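Local coordinates for protein calmodulin, putative (Entamoeba histolytica, PDB 4OCI) that binds calcium through an EF-hand and is involved in initiating phagocytosis of human erythrocytes by the amoeba, at residues G92-A96 with I97-R101. Sequence-based numbering, arbitrary orientation.
Sequences GFIPA and IELRR
Ile94 and Leu99 meet where the chain turns from strand 93-95 into helix 96-106, their side chains crossing at about a right angle. The touching is done by Ile94 CD1, which lies 3.9 Å from Leu99 CB and also rests against the first turn of the helix, 3.8 Å from Leu99 N. Ile94 reaches there because CG1 is tucked between its backbone N and carbonyl carbon (chi1 70°), with CD1 then extended. Pro95, at the N-cap position, works differently: its ring runs alongside Glu98, both pointing the same way, with Pro95 CG 3.9 Å from Glu98 CG. Pro95 O accepts a nearly straight bond from Leu99 N at 3.1 Å, plus a weak one from Glu98 N. Arg100 N bonds to Ala96 O.

This is the step from the short loop β-strand into the exiting helix of an EF-hand, away from the bound calcium; strand 93-95 pairs antiparallel with 129-131, the short sheet that joins paired EF-hands, and Leu99 packs on Val130 and Phe119. Past Pro95 the Glu98 chain bends at chi2 (-71°), bringing OE1 to the edge of the Arg101 guanidinium. Arg101 NE (3.0 Å) and NH2 (2.8 Å) both bond to Glu98 OE1, NH2 nearly along the C-O axis and NE from above the carboxylate plane, a salt bridge between residues three apart. Arg100 instead carries its charge to Glu126.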
loop_
_atom_site.group_PDB
_atom_site.type_symbol
_atom_site.label_atom_id
_atom_site.label_comp_id
_atom_site.label_asym_id
_atom_site.label_seq_id
_atom_site.Cartn_x
_atom_site.Cartn_y
_atom_site.Cartn_z
ATOM N N GLY A 92 -32.968 7.953 -8.113
ATOM C CA GLY A 92 -32.001 6.951 -7.653
ATOM C C GLY A 92 -31.077 6.414 -8.735
ATOM O O GLY A 92 -30.138 5.643 -8.409
ATOM N N PHE A 93 -31.347 6.762 -10.011
ATOM C CA PHE A 93 -30.609 6.208 -11.144
ATOM C C PHE A 93 -30.118 7.292 -12.035
ATOM O O PHE A 93 -30.784 8.358 -12.178
ATOM C CB PHE A 93 -31.471 5.289 -12.026
ATOM C CG PHE A 93 -32.037 4.081 -11.297
ATOM C CD1 PHE A 93 -31.392 2.841 -11.402
ATOM C CD2 PHE A 93 -33.157 4.189 -10.497
ATOM C CE1 PHE A 93 -31.854 1.747 -10.734
ATOM C CE2 PHE A 93 -33.658 3.066 -9.799
ATOM C CZ PHE A 93 -33.009 1.833 -9.939
ATOM N N ILE A 94 -28.924 7.041 -12.564
ATOM C CA ILE A 94 -28.394 7.839 -13.665
ATOM C C ILE A 94 -27.975 6.936 -14.860
ATOM O O ILE A 94 -27.711 5.757 -14.660
ATOM C CB ILE A 94 -27.292 8.836 -13.219
ATOM C CG1 ILE A 94 -25.972 8.091 -12.809
ATOM C CG2 ILE A 94 -27.871 9.779 -12.197
ATOM C CD1 ILE A 94 -24.768 9.023 -12.850
ATOM N N PRO A 95 -27.940 7.481 -16.098
ATOM C CA PRO A 95 -27.306 6.732 -17.217
ATOM C C PRO A 95 -25.852 6.407 -17.007
ATOM O O PRO A 95 -25.124 7.241 -16.487
ATOM C CB PRO A 95 -27.447 7.664 -18.409
ATOM C CG PRO A 95 -28.470 8.704 -18.002
ATOM C CD PRO A 95 -28.421 8.810 -16.497
ATOM N N ALA A 96 -25.440 5.196 -17.417
ATOM C CA ALA A 96 -24.120 4.750 -17.224
ATOM C C ALA A 96 -23.183 5.664 -18.001
ATOM O O ALA A 96 -22.030 5.926 -17.574
ATOM C CB ALA A 96 -23.980 3.313 -17.727
ATOM N N ILE A 97 -23.625 6.127 -19.164
ATOM C CA ILE A 97 -22.727 6.950 -19.939
ATOM C C ILE A 97 -22.492 8.305 -19.300
ATOM O O ILE A 97 -21.392 8.896 -19.466
ATOM C CB ILE A 97 -23.186 7.108 -21.413
ATOM C CG1 ILE A 97 -21.954 7.577 -22.286
ATOM C CG2 ILE A 97 -24.473 8.069 -21.544
ATOM C CD1 ILE A 97 -22.428 8.003 -23.603
ATOM N N GLU A 98 -23.467 8.774 -18.524
ATOM C CA GLU A 98 -23.294 10.056 -17.830
ATOM C C GLU A 98 -22.355 9.865 -16.592
ATOM O O GLU A 98 -21.546 10.740 -16.237
ATOM C CB GLU A 98 -24.610 10.654 -17.394
ATOM C CG GLU A 98 -25.489 11.140 -18.597
ATOM C CD GLU A 98 -24.878 12.426 -19.268
ATOM O OE1 GLU A 98 -24.282 13.280 -18.513
ATOM O OE2 GLU A 98 -24.980 12.590 -20.526
ATOM N N LEU A 99 -22.530 8.764 -15.890
ATOM C CA LEU A 99 -21.508 8.339 -14.911
ATOM C C LEU A 99 -20.096 8.281 -15.515
ATOM O O LEU A 99 -19.179 8.749 -14.905
ATOM C CB LEU A 99 -21.848 6.966 -14.367
ATOM C CG LEU A 99 -20.902 6.580 -13.203
ATOM C CD1 LEU A 99 -20.761 7.672 -12.082
ATOM C CD2 LEU A 99 -21.234 5.228 -12.621
ATOM N N ARG A 100 -19.929 7.621 -16.654
ATOM C CA ARG A 100 -18.652 7.636 -17.398
ATOM C C ARG A 100 -18.162 9.031 -17.601
ATOM O O ARG A 100 -16.987 9.298 -17.344
ATOM C CB ARG A 100 -18.755 6.884 -18.743
ATOM C CG ARG A 100 -17.473 6.839 -19.603
ATOM C CD ARG A 100 -17.708 6.122 -20.952
ATOM N NE ARG A 100 -17.811 4.645 -20.815
ATOM C CZ ARG A 100 -16.774 3.820 -20.697
ATOM N NH1 ARG A 100 -15.504 4.277 -20.625
ATOM N NH2 ARG A 100 -16.993 2.512 -20.599
ATOM N N ARG A 101 -19.000 9.955 -18.053
ATOM C CA ARG A 101 -18.571 11.355 -18.188
ATOM C C ARG A 101 -18.014 11.934 -16.877
ATOM O O ARG A 101 -16.924 12.566 -16.859
ATOM C CB ARG A 101 -19.674 12.291 -18.780
ATOM C CG ARG A 101 -19.164 13.710 -19.062
ATOM C CD ARG A 101 -20.299 14.634 -19.526
ATOM N NE ARG A 101 -21.447 14.387 -18.633
ATOM C CZ ARG A 101 -21.615 14.901 -17.391
ATOM N NH1 ARG A 101 -20.718 15.746 -16.873
ATOM N NH2 ARG A 101 -22.687 14.558 -16.638
#